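Local coordinates for putative protein-disulfide isomerase (Pseudomonas syringae pv. tomato, PDB 3GN3), which is of unknown function but, as a thioredoxin-fold member of the DsbA family, may act in thiol-disulfide chemistry, at residues P24-P27 / F28-K31; M61-G64 / V65-C69; S92-E95 / E96-E100; L108-T111 / P112-I116. All blocks are in the same frame, centred on the assembly; numbering follows the deposited sequence.

From the N terminus, the four contacts follow in series; none nests in or crosses another, and each closes a single turn of chain. Interaction 1 starts helix 27-33 after strand 16-22, at a Cys-X-X-Ser sequence that probably corresponds to the thioredoxin-type CXXC motif. Interaction 2 forms the first turn of helix 63-73, interaction 3 the turn after helix 79-92, and interaction 4 the start of helix 112-123. Arg94 of interaction 3 reaches the backbone of Thr25 in interaction 1, and Ile66 of interaction 2 packs on Thr25, Phe97 and Ile115. The Cys-X-X-Ser turn is thus tied to the helices that, as in DsbA relatives, probably form the domain inserted into the thioredoxin fold.

Interaction 1. Residues P24-P27 / F28-K31; sequences PTCP and FSVK
The motif Cys26-Pro27-Phe28-Ser29 probably takes the place of the CXXC active-site motif of DsbA-like thioredoxin folds, with serine where the second cysteine usually stands. Cys26 is the N-cap of helix 27-33, and its sulfur is the hub of the contact. Ser29 N donates to Cys26 SG at 3.3 Å, a fairly straight bond (155° at the hydrogen), while Ser29 OG lies 3.2 Å from the same Cys26 SG. Ser29 OG stands beside its own backbone N (chi1 -71°), which leads the hydroxyl to the sulfur. Phe28 presents its ring edge to Cys26, the SG lying near the ring plane and 5.4 Å from the Phe28 ring centroid. The backbone closes the first turn with Val30 N to Cys26 O at 2.9 Å and Lys31 N to Pro27 O at 3.1 Å. Val30 CG2 packs 3.4 Å from Cys26 O. A sulfate ion, probably from the crystallisation liquor, lies close to the Phe28 side chain. Outside the motif, Ser29 OG is hydrogen-bonded to Glu23 N. Ser155, from the loop before strand 157-160, covers Cys26 and Ser29, while Pro24 rests on helix 63-73 and Val30 on helix 79-92.

Interaction 2. Residues M61-G64 / V65-C69; sequences MFSG and VIVRC
Phe62, Ser63 and Gly64 offer their carbonyls in turn to Ile66, Val67 and Arg68, closing the first turn of helix 63-73 with i to i+4 bonds. Two of these bonds are nearly collinear with the carbonyls: Ile66 N to Phe62 O is 3.0 Å, and Val67 N to Ser63 O is a short 2.6 Å. Arg68 N meets Gly64 O at 3.1 Å from well above the carbonyl plane. Phe62 sits at the N-cap, and its side chain lies next to that of Val65, both pointing the same way. Val65 CG2 touches the edge of the Phe62 ring, 3.6 Å from CD2, because this methyl stands beside the Val65 backbone N (chi1 176° to CG1). On the neighbouring flank, Ile66 sends CD1 back to within 4.1 Å of Phe62 CB. Ser63 OG lies 3.7 Å from Val67 CG2, but its polar partners are Ser56 and Glu23. The extended Arg68 chain leads away to Phe131, using a hydrogen bond to the carbonyl and a cation-pi contact with the ring. Ile115 covers Phe62, Val65 and Ile66, while Pro112 of the second subunit packs on Phe62. A phenylalanine N-cap has no side-chain acceptor for the first amides of a helix. One water takes that role in part: it accepts from Val65 N at 3.2 Å and lies 2.7 Å from Met61 O, to which it can donate, so a buried helix start combines an apolar cap with a probable water bridge.

Interaction 3. Residues S92-E95 / E96-E100; sequences SHRE and EFEFE
His93 and Glu96 lie side by side, and the carboxylate oxygen Glu96 OE2 comes 3.1 Å from His93 CD2, at the edge of the imidazole. The two planes are steeply turned (77°), and the touch is to a ring carbon, His93 NE2 being 4.4 Å from Glu96 OE2. Phe97 CD2 lies 3.2 Å from His93 O, while Arg94 O lies at the edge of the ring, near its plane. Arg94 folds at chi3 (59°), which brings NH1 back across the Glu98 chain, Glu98 CG lying at the guanidinium edge 3.9 Å from Arg94 NH1. The backbone between them coils tightly: Glu96 N bonds to His93 O at 3.0 Å, Phe97 N to Arg94 O at 2.8 Å, and Glu98 N to Glu95 O at 3.2 Å. Farther out, Tyr122 stacks on His93 and its hydroxyl bonds Glu96 OE1, while Ala89 O holds His93 ND1. Arg94 NH1 is bonded to Thr25 O, and Glu98 OE2 to His102. Three successive i to i+3 bonds, their donors above the carbonyl planes, make a short 3-10 turn at Glu95 and Glu96, here leading the chain out of helix 79-92 within what is probably the inserted helical domain.

Interaction 4. Residues L108-T111 / P112-I116; sequences LDAT and PNDII
Thr111 and Asp114 form a capping box at the start of helix 112-123, each residue's side chain accepting from the other's backbone amide. Of the two reciprocal hydrogen bonds, Asp114 N to Thr111 OG1 is 2.9 Å with 157° at the hydrogen. The return bond, Thr111 N to Asp114 OD2, is also 2.9 Å, but it is more bent and reaches the carboxylate on its anti side, 31° out of plane. Thr111 holds OG1 between its backbone N and carbonyl carbon (chi1 68°), which swings the hydroxyl over the first turn; this leaves Thr111 OG1 3.2 Å from Asp114 OD2. The backbone adds one regular helical bond, Ile115 N to Thr111 O at 3.1 Å, nearly straight. Apolar contact is light: Ala110 CB meets Ile115 CD1 at 4.3 Å. Ile115 continues inward onto Phe62, Val65 and Ile66. At this corner Thr111 packs on Thr111 of the second subunit, and Thr111 OG1 makes a weak hydrogen bond with Leu108 O of that subunit. An acidic group at the amino end of a helix is favourably placed toward the dipole, so Asp114 would probably be stabilised as a carboxylate.

Interaction 1. Residues P24-P27 / F28-K31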
# COMPACT_ATOMS: atom_id res chain seq x y z
N PRO A 24 19.06 -8.67 -5.08
CA PRO A 24 20.15 -9.57 -5.55
C PRO A 24 21.39 -9.65 -4.66
O PRO A 24 22.11 -10.66 -4.72
CB PRO A 24 20.53 -9.00 -6.92
CG PRO A 24 19.39 -8.06 -7.29
CD PRO A 24 18.82 -7.56 -6.01
N THR A 25 21.65 -8.62 -3.86
CA THR A 25 22.82 -8.63 -2.98
C THR A 25 22.46 -8.73 -1.50
O THR A 25 23.27 -8.39 -0.63
CB THR A 25 23.73 -7.38 -3.18
OG1 THR A 25 22.99 -6.18 -2.90
CG2 THR A 25 24.27 -7.32 -4.58
N CYS A 26 21.25 -9.18 -1.20
CA CYS A 26 20.80 -9.31 0.19
C CYS A 26 21.00 -10.74 0.67
O CYS A 26 20.59 -11.68 0.01
CB CYS A 26 19.35 -8.85 0.31
SG CYS A 26 18.33 -9.65 1.60
N PRO A 27 21.64 -10.92 1.84
CA PRO A 27 21.99 -12.28 2.31
C PRO A 27 20.79 -13.22 2.43
O PRO A 27 20.87 -14.40 2.04
CB PRO A 27 22.64 -12.04 3.69
CG PRO A 27 22.24 -10.64 4.08
CD PRO A 27 22.04 -9.87 2.80
N PHE A 28 19.67 -12.70 2.94
CA PHE A 28 18.46 -13.49 3.13
C PHE A 28 17.83 -13.81 1.80
O PHE A 28 17.28 -14.92 1.61
CB PHE A 28 17.47 -12.75 4.05
CG PHE A 28 18.10 -12.27 5.33
CD1 PHE A 28 18.36 -13.17 6.37
CD2 PHE A 28 18.46 -10.94 5.48
CE1 PHE A 28 18.97 -12.74 7.57
CE2 PHE A 28 19.06 -10.48 6.67
CZ PHE A 28 19.32 -11.39 7.72
N SER A 29 17.91 -12.85 0.87
CA SER A 29 17.41 -13.03 -0.49
C SER A 29 18.16 -14.15 -1.19
O SER A 29 17.53 -15.04 -1.75
CB SER A 29 17.49 -11.74 -1.30
OG SER A 29 16.54 -10.80 -0.84
N VAL A 30 19.49 -14.11 -1.13
CA VAL A 30 20.38 -15.15 -1.67
C VAL A 30 20.00 -16.55 -1.15
O VAL A 30 19.81 -17.49 -1.93
CB VAL A 30 21.87 -14.81 -1.35
CG1 VAL A 30 22.79 -16.01 -1.60
CG2 VAL A 30 22.33 -13.58 -2.15
N LYS A 31 19.88 -16.67 0.17
CA LYS A 31 19.42 -17.89 0.82
C LYS A 31 18.09 -18.39 0.18
O LYS A 31 18.00 -19.55 -0.23
CB LYS A 31 19.28 -17.61 2.31
CG LYS A 31 19.23 -18.82 3.19
CD LYS A 31 20.03 -18.50 4.46
CE LYS A 31 19.39 -19.06 5.72
NZ LYS A 31 18.19 -18.22 6.13

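Interaction 2. Residues M61-G64 / V65-C69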
# COMPACT_ATOMS: atom_id res chain seq x y z
N MET A 61 23.86 -0.02 -2.13
CA MET A 61 24.14 1.13 -3.03
C MET A 61 24.42 0.80 -4.51
O MET A 61 24.18 1.64 -5.40
CB MET A 61 25.20 2.07 -2.43
CG MET A 61 24.67 2.94 -1.26
SD MET A 61 25.82 3.99 -0.31
CE MET A 61 27.10 2.85 0.23
N PHE A 62 24.86 -0.42 -4.80
CA PHE A 62 25.00 -0.81 -6.20
C PHE A 62 23.80 -1.59 -6.73
O PHE A 62 23.87 -2.20 -7.81
CB PHE A 62 26.33 -1.55 -6.46
CG PHE A 62 27.46 -0.64 -6.89
CD1 PHE A 62 28.66 -0.63 -6.19
CD2 PHE A 62 27.32 0.21 -7.98
CE1 PHE A 62 29.72 0.22 -6.58
CE2 PHE A 62 28.37 1.07 -8.38
CZ PHE A 62 29.57 1.07 -7.67
N SER A 63 22.68 -1.54 -6.01
CA SER A 63 21.52 -2.33 -6.39
C SER A 63 20.97 -1.94 -7.75
O SER A 63 20.63 -2.81 -8.57
CB SER A 63 20.42 -2.22 -5.33
OG SER A 63 19.27 -2.96 -5.71
N GLY A 64 20.87 -0.64 -8.00
CA GLY A 64 20.35 -0.14 -9.28
C GLY A 64 21.14 -0.61 -10.49
O GLY A 64 20.56 -0.97 -11.53
N VAL A 65 22.47 -0.62 -10.37
CA VAL A 65 23.34 -1.11 -11.43
C VAL A 65 23.05 -2.60 -11.61
O VAL A 65 22.75 -3.06 -12.72
CB VAL A 65 24.83 -0.94 -11.07
CG1 VAL A 65 25.72 -1.56 -12.14
CG2 VAL A 65 25.17 0.51 -10.85
N ILE A 66 23.12 -3.34 -10.51
CA ILE A 66 22.95 -4.79 -10.52
C ILE A 66 21.57 -5.22 -11.01
O ILE A 66 21.46 -6.13 -11.84
CB ILE A 66 23.31 -5.42 -9.15
CG1 ILE A 66 24.80 -5.19 -8.87
CG2 ILE A 66 22.95 -6.92 -9.13
CD1 ILE A 66 25.21 -5.36 -7.41
N VAL A 67 20.52 -4.57 -10.54
CA VAL A 67 19.16 -4.89 -11.02
C VAL A 67 19.05 -4.66 -12.53
O VAL A 67 18.46 -5.49 -13.24
CB VAL A 67 18.04 -4.11 -10.23
CG1 VAL A 67 16.68 -4.24 -10.91
CG2 VAL A 67 17.95 -4.59 -8.79
N ARG A 68 19.60 -3.53 -13.01
CA ARG A 68 19.61 -3.25 -14.44
C ARG A 68 20.33 -4.37 -15.24
O ARG A 68 19.82 -4.83 -16.27
CB ARG A 68 20.21 -1.85 -14.73
CG ARG A 68 19.88 -1.30 -16.13
CD ARG A 68 20.46 0.10 -16.36
NE ARG A 68 20.40 0.50 -17.77
CZ ARG A 68 19.33 1.02 -18.38
NH1 ARG A 68 18.21 1.23 -17.71
NH2 ARG A 68 19.37 1.31 -19.68
N CYS A 69 21.49 -4.82 -14.74
CA CYS A 69 22.18 -5.97 -15.33
C CYS A 69 21.32 -7.20 -15.45
O CYS A 69 21.37 -7.91 -16.48
CB CYS A 69 23.39 -6.34 -14.51
SG CYS A 69 24.68 -5.11 -14.63
O HOH W 1 23.19 1.28 -7.93

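Interaction 3. Residues S92-E95 / E96-E100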
# COMPACT_ATOMS: atom_id res chain seq x y z
N SER A 92 26.45 -15.85 -5.55
CA SER A 92 27.68 -16.58 -5.18
C SER A 92 28.81 -15.70 -4.67
O SER A 92 29.61 -16.14 -3.86
CB SER A 92 28.22 -17.34 -6.37
OG SER A 92 27.23 -18.18 -6.90
N HIS A 93 28.89 -14.48 -5.18
CA HIS A 93 29.92 -13.53 -4.75
C HIS A 93 29.25 -12.30 -4.13
O HIS A 93 29.65 -11.17 -4.40
CB HIS A 93 30.77 -13.12 -5.95
CG HIS A 93 31.46 -14.26 -6.64
ND1 HIS A 93 30.88 -14.96 -7.68
CD2 HIS A 93 32.68 -14.82 -6.43
CE1 HIS A 93 31.72 -15.90 -8.09
NE2 HIS A 93 32.82 -15.83 -7.35
N ARG A 94 28.24 -12.54 -3.30
CA ARG A 94 27.39 -11.49 -2.77
C ARG A 94 28.20 -10.37 -2.15
O ARG A 94 28.06 -9.19 -2.50
CB ARG A 94 26.40 -12.06 -1.75
CG ARG A 94 25.27 -11.11 -1.47
CD ARG A 94 24.61 -11.40 -0.15
NE ARG A 94 25.57 -11.30 0.95
CZ ARG A 94 25.97 -10.16 1.50
NH1 ARG A 94 25.51 -9.00 1.06
NH2 ARG A 94 26.84 -10.19 2.48
N GLU A 95 29.09 -10.76 -1.25
CA GLU A 95 29.86 -9.80 -0.52
C GLU A 95 30.61 -8.83 -1.43
O GLU A 95 30.74 -7.66 -1.11
CB GLU A 95 30.81 -10.53 0.37
CG GLU A 95 31.30 -9.68 1.48
CD GLU A 95 31.87 -10.52 2.59
OE1 GLU A 95 31.25 -10.53 3.68
OE2 GLU A 95 32.92 -11.19 2.36
N GLU A 96 31.08 -9.32 -2.58
CA GLU A 96 31.85 -8.49 -3.51
C GLU A 96 31.01 -7.46 -4.24
O GLU A 96 31.55 -6.61 -4.94
CB GLU A 96 32.50 -9.37 -4.56
CG GLU A 96 33.70 -10.17 -4.11
CD GLU A 96 33.99 -11.28 -5.12
OE1 GLU A 96 34.29 -10.95 -6.30
OE2 GLU A 96 33.88 -12.47 -4.74
N PHE A 97 29.70 -7.56 -4.13
CA PHE A 97 28.82 -6.61 -4.78
C PHE A 97 28.06 -5.78 -3.73
O PHE A 97 26.99 -5.25 -4.00
CB PHE A 97 27.84 -7.33 -5.69
CG PHE A 97 28.48 -7.98 -6.88
CD1 PHE A 97 28.81 -7.23 -8.01
CD2 PHE A 97 28.70 -9.36 -6.90
CE1 PHE A 97 29.38 -7.82 -9.13
CE2 PHE A 97 29.27 -9.98 -8.01
CZ PHE A 97 29.61 -9.21 -9.14
N GLU A 98 28.60 -5.69 -2.52
CA GLU A 98 27.96 -4.92 -1.47
C GLU A 98 28.97 -4.07 -0.72
O GLU A 98 30.11 -3.90 -1.20
CB GLU A 98 27.14 -5.82 -0.54
CG GLU A 98 25.65 -5.42 -0.46
CD GLU A 98 25.42 -3.98 0.06
OE1 GLU A 98 25.48 -3.00 -0.73
OE2 GLU A 98 25.15 -3.83 1.27
N PHE A 99 28.58 -3.50 0.41
CA PHE A 99 29.44 -2.56 1.13
C PHE A 99 29.48 -2.95 2.60
O PHE A 99 28.44 -3.28 3.17
CB PHE A 99 28.91 -1.12 0.99
CG PHE A 99 29.03 -0.54 -0.42
CD1 PHE A 99 30.03 0.40 -0.72
CD2 PHE A 99 28.11 -0.88 -1.42
CE1 PHE A 99 30.14 0.96 -1.98
CE2 PHE A 99 28.21 -0.33 -2.70
CZ PHE A 99 29.24 0.60 -2.99
N GLU A 100 30.65 -2.90 3.23
CA GLU A 100 30.74 -3.22 4.65
C GLU A 100 29.82 -2.27 5.42
O GLU A 100 29.91 -1.05 5.28
CB GLU A 100 32.19 -3.16 5.17

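Interaction 4. Residues L108-T111 / P112-I116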
# COMPACT_ATOMS: atom_id res chain seq x y z
N LEU A 108 33.54 1.39 -2.58
CA LEU A 108 33.63 2.85 -2.59
C LEU A 108 34.50 3.34 -3.76
O LEU A 108 34.31 4.46 -4.26
CB LEU A 108 34.14 3.38 -1.26
CG LEU A 108 33.13 3.37 -0.12
CD1 LEU A 108 33.75 3.88 1.17
CD2 LEU A 108 31.88 4.17 -0.47
N ASP A 109 35.41 2.49 -4.22
CA ASP A 109 36.31 2.85 -5.29
C ASP A 109 36.03 2.12 -6.59
O ASP A 109 36.88 2.12 -7.49
CB ASP A 109 37.77 2.68 -4.85
CG ASP A 109 38.15 3.64 -3.74
OD1 ASP A 109 37.81 4.85 -3.82
OD2 ASP A 109 38.78 3.18 -2.76
N ALA A 110 34.84 1.53 -6.72
CA ALA A 110 34.43 0.89 -7.98
C ALA A 110 33.41 1.72 -8.72
O ALA A 110 32.71 2.53 -8.13
CB ALA A 110 33.89 -0.51 -7.74
N THR A 111 33.30 1.49 -10.02
CA THR A 111 32.41 2.26 -10.87
C THR A 111 31.29 1.37 -11.38
O THR A 111 31.43 0.15 -11.37
CB THR A 111 33.17 2.84 -12.10
OG1 THR A 111 33.56 1.76 -12.98
CG2 THR A 111 34.41 3.63 -11.65
N PRO A 112 30.18 1.97 -11.84
CA PRO A 112 29.19 1.16 -12.52
C PRO A 112 29.83 0.21 -13.54
O PRO A 112 29.44 -0.96 -13.61
CB PRO A 112 28.31 2.20 -13.19
CG PRO A 112 28.30 3.28 -12.22
CD PRO A 112 29.66 3.33 -11.59
N ASN A 113 30.81 0.68 -14.31
CA ASN A 113 31.48 -0.16 -15.30
C ASN A 113 32.30 -1.29 -14.68
O ASN A 113 32.34 -2.37 -15.25
CB ASN A 113 32.33 0.68 -16.26
CG ASN A 113 31.52 1.18 -17.44
OD1 ASN A 113 31.82 2.25 -17.99
ND2 ASN A 113 30.50 0.43 -17.84
N ASP A 114 32.93 -1.05 -13.53
CA ASP A 114 33.60 -2.12 -12.78
C ASP A 114 32.64 -3.26 -12.39
O ASP A 114 32.93 -4.44 -12.63
CB ASP A 114 34.30 -1.57 -11.54
CG ASP A 114 35.45 -0.66 -11.87
OD1 ASP A 114 36.13 -0.93 -12.89
OD2 ASP A 114 35.69 0.32 -11.13
N ILE A 115 31.49 -2.88 -11.81
CA ILE A 115 30.41 -3.80 -11.43
C ILE A 115 29.90 -4.59 -12.63
O ILE A 115 29.72 -5.81 -12.55
CB ILE A 115 29.27 -3.03 -10.69
CG1 ILE A 115 29.78 -2.42 -9.36
CG2 ILE A 115 28.03 -3.90 -10.46
CD1 ILE A 115 30.70 -3.31 -8.52
N ILE A 116 29.68 -3.91 -13.75
CA ILE A 116 29.22 -4.61 -14.95
C ILE A 116 30.22 -5.64 -15.47
O ILE A 116 29.85 -6.77 -15.79
CB ILE A 116 28.84 -3.64 -16.08
CG1 ILE A 116 27.65 -2.78 -15.65
CG2 ILE A 116 28.53 -4.42 -17.37
CD1 ILE A 116 27.29 -1.69 -16.65